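Local coordinates for protein branched-chain phosphotransacylase (Enterococcus faecalis, PDB 1YCO) that probably acts as an acyltransferase on branched-chain acyl groups, at residues Glu60-Val65 and Gln71-Gly76; Asn136-Ala141 and Gln181-Phe186; Glu158-Asn161 and Ser167-Ala170. One frame throughout, in Å; residues are numbered along the deposited sequence.

Contact 1: Glu60-Val65 and Gln71-Gly76; sequences EAVSLV and QILLKG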
# COMPACT_ATOMS: atom_id res chain seq x y z
N GLU A 60 -26.69 -17.65 -17.07
CA GLU A 60 -27.99 -17.01 -16.98
C GLU A 60 -27.94 -15.60 -16.38
O GLU A 60 -28.71 -14.72 -16.78
CB GLU A 60 -28.94 -17.91 -16.21
CG GLU A 60 -29.27 -19.18 -16.98
CD GLU A 60 -30.46 -19.93 -16.42
OE1 GLU A 60 -30.32 -20.56 -15.35
OE2 GLU A 60 -31.54 -19.88 -17.06
N ALA A 61 -27.01 -15.38 -15.45
CA ALA A 61 -26.83 -14.08 -14.82
C ALA A 61 -26.27 -13.08 -15.83
O ALA A 61 -26.77 -11.96 -15.97
CB ALA A 61 -25.87 -14.20 -13.63
N VAL A 62 -25.22 -13.51 -16.53
CA VAL A 62 -24.54 -12.69 -17.54
C VAL A 62 -25.46 -12.42 -18.73
O VAL A 62 -25.35 -11.39 -19.38
CB VAL A 62 -23.27 -13.40 -18.06
CG1 VAL A 62 -22.60 -12.56 -19.14
CG2 VAL A 62 -22.31 -13.64 -16.91
N SER A 63 -26.35 -13.36 -19.01
CA SER A 63 -27.28 -13.21 -20.13
C SER A 63 -28.22 -12.04 -19.90
O SER A 63 -28.46 -11.23 -20.80
CB SER A 63 -28.10 -14.49 -20.31
OG SER A 63 -29.47 -14.17 -20.50
N LEU A 64 -28.78 -11.98 -18.70
CA LEU A 64 -29.71 -10.92 -18.31
C LEU A 64 -29.08 -9.53 -18.47
O LEU A 64 -29.79 -8.54 -18.67
CB LEU A 64 -30.15 -11.13 -16.87
CG LEU A 64 -31.48 -10.49 -16.46
CD1 LEU A 64 -32.61 -11.18 -17.22
CD2 LEU A 64 -31.68 -10.67 -14.95
N VAL A 65 -27.76 -9.46 -18.37
CA VAL A 65 -27.02 -8.21 -18.51
C VAL A 65 -26.66 -7.97 -19.98
O VAL A 65 -26.60 -6.82 -20.42
CB VAL A 65 -25.71 -8.21 -17.65
CG1 VAL A 65 -24.76 -7.13 -18.12
CG2 VAL A 65 -26.06 -7.97 -16.17
N GLN A 71 -28.90 -3.78 -15.49
CA GLN A 71 -27.96 -2.66 -15.57
C GLN A 71 -26.72 -2.86 -14.71
O GLN A 71 -25.75 -2.11 -14.82
CB GLN A 71 -28.64 -1.35 -15.13
CG GLN A 71 -29.77 -0.88 -16.02
CD GLN A 71 -30.93 -1.86 -16.11
OE1 GLN A 71 -31.59 -2.17 -15.11
NE2 GLN A 71 -31.16 -2.38 -17.31
N ILE A 72 -26.76 -3.85 -13.83
CA ILE A 72 -25.62 -4.14 -12.98
C ILE A 72 -25.49 -5.63 -12.73
O ILE A 72 -26.49 -6.32 -12.50
CB ILE A 72 -25.74 -3.43 -11.61
CG1 ILE A 72 -25.76 -1.91 -11.79
CG2 ILE A 72 -24.58 -3.83 -10.71
CD1 ILE A 72 -26.15 -1.15 -10.53
N LEU A 73 -24.27 -6.13 -12.79
CA LEU A 73 -24.01 -7.53 -12.54
C LEU A 73 -23.32 -7.64 -11.18
O LEU A 73 -22.43 -6.85 -10.87
CB LEU A 73 -23.10 -8.10 -13.64
CG LEU A 73 -22.79 -9.59 -13.53
CD1 LEU A 73 -24.09 -10.39 -13.66
CD2 LEU A 73 -21.82 -9.99 -14.62
N LEU A 74 -23.74 -8.61 -10.38
CA LEU A 74 -23.17 -8.80 -9.06
C LEU A 74 -22.87 -10.27 -8.77
O LEU A 74 -23.74 -11.13 -8.89
CB LEU A 74 -24.12 -8.24 -8.00
CG LEU A 74 -23.67 -8.18 -6.54
CD1 LEU A 74 -24.38 -7.04 -5.83
CD2 LEU A 74 -23.96 -9.52 -5.85
N LYS A 75 -21.62 -10.54 -8.40
CA LYS A 75 -21.18 -11.90 -8.11
C LYS A 75 -21.46 -12.35 -6.68
O LYS A 75 -20.76 -11.93 -5.75
CB LYS A 75 -19.68 -12.03 -8.39
CG LYS A 75 -19.16 -13.45 -8.22
CD LYS A 75 -17.65 -13.51 -8.31
CE LYS A 75 -17.01 -13.37 -6.94
NZ LYS A 75 -17.33 -14.53 -6.07
N GLY A 76 -22.46 -13.20 -6.52
CA GLY A 76 -22.79 -13.73 -5.21
C GLY A 76 -21.79 -14.82 -4.88
O GLY A 76 -20.59 -14.58 -4.93
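Leu-73 of strand 72-75 points into the face of helix 54-66 formed by Val-65, Ala-61 and Val-62. Its side chain and that of Val-65 cross at about a right angle, and the valine does the touching with a single methyl: Val-65 CG2 lies 3.9 Å from Leu-73 CB and 4.0 Å from Leu-73 CD1. With CG set opposite the backbone N of Leu-73 (chi1 -177°), the two leucine methyls part to neighbouring residues of the helix. CD1 meets the Ala-61 methyl, with 4.2 Å from Ala-61 CB to Leu-73 CD1, and also comes near the Ala-61 carbonyl. CD2 takes the other branch and approaches Val-62, whose CG2 is 4.3 Å from Leu-73 CD2. The side chains that meet are all apolar and buried; the carbonyl oxygen of Ala-61 is satisfied by the hydroxyl of Ser-5. The axes of 60-65 and 72-75 approach to 8.5 Å and run nearly antiparallel, at 165°, as expected where a helix packs over a parallel sheet and a short connection returns the chain to the next strand. Strand 72-75 lies between strands 2-7 and 250-252, bonding through its backbone to Ser-5 and Val-251. Leu-83 and Met-87 of helix 80-87 touch Val-62, Phe-34 of strand 29-35 touches Ala-61, and helix 259-274 packs against Ile-72, whose side chain points away from helix 54-66.

Contact 2: Asn136-Ala141 and Gln181-Phe186; sequences NAKEVA and QEATVF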
# COMPACT_ATOMS: atom_id res chain seq x y z
N ASN A 136 -10.30 4.46 -18.62
CA ASN A 136 -11.44 3.84 -17.94
C ASN A 136 -11.84 4.64 -16.67
O ASN A 136 -13.03 4.97 -16.48
CB ASN A 136 -11.12 2.38 -17.56
CG ASN A 136 -11.32 1.39 -18.73
OD1 ASN A 136 -11.39 1.78 -19.90
ND2 ASN A 136 -11.40 0.10 -18.40
N ALA A 137 -10.86 4.95 -15.81
CA ALA A 137 -11.11 5.71 -14.58
C ALA A 137 -11.52 7.15 -14.89
O ALA A 137 -12.34 7.74 -14.18
CB ALA A 137 -9.89 5.69 -13.67
N LYS A 138 -10.96 7.72 -15.96
CA LYS A 138 -11.31 9.08 -16.35
C LYS A 138 -12.77 9.12 -16.76
O LYS A 138 -13.48 10.08 -16.48
CB LYS A 138 -10.47 9.56 -17.53
CG LYS A 138 -10.88 10.96 -18.01
CD LYS A 138 -10.42 11.28 -19.44
CE LYS A 138 -11.19 10.47 -20.47
NZ LYS A 138 -10.74 10.67 -21.88
N GLU A 139 -13.23 8.07 -17.44
CA GLU A 139 -14.61 8.02 -17.89
C GLU A 139 -15.58 7.85 -16.73
O GLU A 139 -16.65 8.46 -16.70
CB GLU A 139 -14.79 6.89 -18.91
CG GLU A 139 -13.88 7.04 -20.12
CD GLU A 139 -14.07 5.95 -21.15
OE1 GLU A 139 -14.25 4.77 -20.77
OE2 GLU A 139 -14.01 6.27 -22.36
N VAL A 140 -15.21 7.01 -15.76
CA VAL A 140 -16.05 6.81 -14.59
C VAL A 140 -16.26 8.14 -13.87
O VAL A 140 -17.38 8.48 -13.51
CB VAL A 140 -15.42 5.79 -13.61
CG1 VAL A 140 -16.22 5.76 -12.31
CG2 VAL A 140 -15.40 4.41 -14.24
N ALA A 141 -15.18 8.88 -13.65
CA ALA A 141 -15.28 10.16 -12.97
C ALA A 141 -16.15 11.14 -13.77
O ALA A 141 -16.99 11.83 -13.20
CB ALA A 141 -13.89 10.75 -12.73
N GLN A 181 -6.91 17.80 -23.23
CA GLN A 181 -7.29 18.77 -22.21
C GLN A 181 -8.50 18.30 -21.39
O GLN A 181 -9.10 19.08 -20.64
CB GLN A 181 -7.61 20.13 -22.85
CG GLN A 181 -6.39 20.89 -23.39
CD GLN A 181 -5.58 21.59 -22.29
OE1 GLN A 181 -6.08 22.50 -21.61
NE2 GLN A 181 -4.32 21.16 -22.11
N GLU A 182 -8.86 17.03 -21.53
CA GLU A 182 -9.99 16.48 -20.80
C GLU A 182 -9.67 16.26 -19.32
O GLU A 182 -10.56 16.31 -18.47
CB GLU A 182 -10.43 15.16 -21.44
CG GLU A 182 -11.09 15.33 -22.79
CD GLU A 182 -11.57 14.02 -23.36
OE1 GLU A 182 -10.70 13.21 -23.77
OE2 GLU A 182 -12.80 13.80 -23.40
N ALA A 183 -8.39 16.03 -19.01
CA ALA A 183 -7.99 15.83 -17.62
C ALA A 183 -6.52 16.13 -17.40
O ALA A 183 -5.75 16.24 -18.35
CB ALA A 183 -8.29 14.40 -17.18
N THR A 184 -6.14 16.28 -16.14
CA THR A 184 -4.75 16.54 -15.81
C THR A 184 -4.14 15.24 -15.29
O THR A 184 -4.48 14.78 -14.20
CB THR A 184 -4.62 17.63 -14.73
OG1 THR A 184 -5.20 18.85 -15.22
CG2 THR A 184 -3.16 17.87 -14.40
N VAL A 185 -3.25 14.64 -16.08
CA VAL A 185 -2.57 13.40 -15.70
C VAL A 185 -1.10 13.71 -15.43
O VAL A 185 -0.40 14.23 -16.30
CB VAL A 185 -2.66 12.35 -16.84
CG1 VAL A 185 -2.12 11.02 -16.37
CG2 VAL A 185 -4.11 12.19 -17.31
N PHE A 186 -0.63 13.39 -14.22
CA PHE A 186 0.77 13.63 -13.85
C PHE A 186 1.41 12.62 -12.89
O PHE A 186 0.77 12.15 -11.94
CB PHE A 186 0.94 15.02 -13.22
CG PHE A 186 2.38 15.35 -12.90
CD1 PHE A 186 3.27 15.71 -13.91
CD2 PHE A 186 2.86 15.26 -11.60
CE1 PHE A 186 4.61 15.95 -13.65
CE2 PHE A 186 4.20 15.50 -11.33
CZ PHE A 186 5.08 15.85 -12.36
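A salt bridge between Lys-138 and Glu-182 joins helix 127-143 to the loop just before strand 184-189, with 3.2 Å between Lys-138 NZ and Glu-182 OE1. The lysine leaves its helix with CG opposite the backbone N (chi1 177°), which sends the chain out toward the 181-186 segment; it then bends at chi3 (70°), turning the ammonium group aside to meet the glutamate. Glu-182 behaves differently. Its CG sits beside the backbone N, and from there the chain stays extended to the carboxylate; the two side chains cross at about a right angle. The ammonium nitrogen approaches OE1 from above the carboxylate plane, 61° out of it, and the second oxygen is more distant, 4.0 Å from Lys-138 NZ to Glu-182 OE2. The grip is therefore one-sided, on a single oxygen, and at an exposed glutamate it is probably weakened by water. Lys-138 NZ also has a long, weak ion pair with Glu-135 on its own helix, so a second carboxylate may add a little to holding the charge. Closer to the backbone, the aliphatic part of the lysine leans on Ala-183, with Lys-138 CG 4.4 Å from Ala-183 CB. Ala-183 is buried, and this looser apolar touch lies inward of the ion pair. Ile-151 of the adjacent strand 150-154 touches both Lys-138 and Ala-183, next to strand 184-189, the edge strand of the six-stranded mixed sheet within this chain.

Contact 3: Glu158-Asn161 and Ser167-Ala170; sequences ENFN and SVLA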
# COMPACT_ATOMS: atom_id res chain seq x y z
N GLU A 158 9.14 11.15 -5.62
CA GLU A 158 8.43 12.29 -6.21
C GLU A 158 9.28 12.78 -7.39
O GLU A 158 8.78 13.04 -8.48
CB GLU A 158 8.26 13.41 -5.17
CG GLU A 158 8.31 12.94 -3.69
CD GLU A 158 9.71 13.05 -3.08
OE1 GLU A 158 10.69 12.70 -3.78
OE2 GLU A 158 9.82 13.47 -1.90
N ASN A 159 10.59 12.89 -7.15
CA ASN A 159 11.53 13.31 -8.17
C ASN A 159 11.91 12.09 -9.01
O ASN A 159 12.04 10.99 -8.48
CB ASN A 159 12.78 13.92 -7.52
CG ASN A 159 12.47 15.19 -6.72
OD1 ASN A 159 11.99 16.17 -7.27
ND2 ASN A 159 12.75 15.15 -5.42
N PHE A 160 12.07 12.30 -10.31
CA PHE A 160 12.40 11.22 -11.22
C PHE A 160 13.57 10.34 -10.78
O PHE A 160 14.64 10.83 -10.43
CB PHE A 160 12.70 11.78 -12.61
CG PHE A 160 12.83 10.73 -13.66
CD1 PHE A 160 11.72 9.98 -14.04
CD2 PHE A 160 14.06 10.48 -14.25
CE1 PHE A 160 11.83 8.99 -15.00
CE2 PHE A 160 14.19 9.49 -15.21
CZ PHE A 160 13.07 8.74 -15.59
N ASN A 161 13.36 9.03 -10.82
CA ASN A 161 14.38 8.06 -10.45
C ASN A 161 14.32 6.95 -11.51
O ASN A 161 13.51 6.03 -11.41
CB ASN A 161 14.10 7.50 -9.06
CG ASN A 161 15.21 6.63 -8.55
OD1 ASN A 161 15.84 5.90 -9.32
ND2 ASN A 161 15.46 6.68 -7.24
N SER A 167 8.49 4.75 -11.69
CA SER A 167 8.82 6.14 -11.91
C SER A 167 8.83 6.41 -13.42
O SER A 167 8.20 7.36 -13.90
CB SER A 167 10.20 6.45 -11.31
OG SER A 167 10.49 7.82 -11.37
N VAL A 168 9.52 5.55 -14.16
CA VAL A 168 9.65 5.64 -15.61
C VAL A 168 8.30 5.49 -16.31
O VAL A 168 8.00 6.19 -17.27
CB VAL A 168 10.62 4.55 -16.15
CG1 VAL A 168 10.74 4.65 -17.67
CG2 VAL A 168 11.98 4.73 -15.50
N LEU A 169 7.50 4.55 -15.83
CA LEU A 169 6.19 4.34 -16.41
C LEU A 169 5.35 5.62 -16.25
O LEU A 169 4.71 6.07 -17.20
CB LEU A 169 5.51 3.14 -15.75
CG LEU A 169 4.05 2.85 -16.14
CD1 LEU A 169 3.88 2.86 -17.65
CD2 LEU A 169 3.65 1.50 -15.55
N ALA A 170 5.37 6.21 -15.06
CA ALA A 170 4.62 7.44 -14.79
C ALA A 170 4.99 8.54 -15.77
O ALA A 170 4.13 9.20 -16.35
CB ALA A 170 4.88 7.92 -13.36
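Ser-167 meets the backbone of Asn-161 through its hydroxyl, and this is the tight part of the contact. The amide of Asn-161 donates to the serine oxygen, with 3.2 Å between Asn-161 N and Ser-167 OG and an N-H...O angle of 170°, nearly straight. The serine CB comes close as well, 3.3 Å from Ser-167 CB to Asn-161 O, so the side chain is set against both the amide and the carbonyl of one residue. Placing OG opposite the serine's own backbone N (chi1 -173°) is what carries the hydroxyl across to the loop. Ser-167 is buried, also touching Pro-188 of strand 184-189 and Ser-155 in the loop that follows strand 150-154.

The segment 158-161 belongs to the connection between strand 150-154 and helix 165-177, which then leads to strand 184-189; since these two strands are adjacent and parallel in the mixed sheet, the unit is a beta-alpha-beta crossover. The contact closes the loop back onto the first turn of the crossover helix. Asn-161 OD1 accepts a hydrogen bond from the backbone N of Lys-163, a local bond inside the loop, whereas the main-chain amide reaches the helix.

On the outer side the fit is looser. The ring of Phe-160, an exposed residue, reaches the helix through CD1, CE1 and CZ: Phe-160 CD1 is 3.6 Å from Ser-167 OG, which lies oblique to the ring, while the backbone of Val-168 comes at the edge, near the ring plane, at 4.0 Å from Phe-160 CE1 to Val-168 CA. Farther out, Phe-160 CZ and Val-168 CG2 stand 4.2 Å apart, the two side chains meeting at a slant; both residues also touch a crystal neighbour.

Contacts 2 and 3 belong to one neighbourhood of the chain, whereas contact 1 lies on the other side of the chain's centre. Centre to centre, contact 1 is about 27 Å from contact 2 and about 40 Å from contact 3; its helix covers the five-stranded parallel sheet, while the other two are built on and around the six-stranded mixed sheet. Contact 3 is nested within the loop that contact 2 closes: it involves the loop and helix of the crossover, and contact 2 the start of the crossover's second strand. Their centres are about 20 Å apart and their nearest atoms about 6 Å, without touching. These positions give no direct tie to a substrate site.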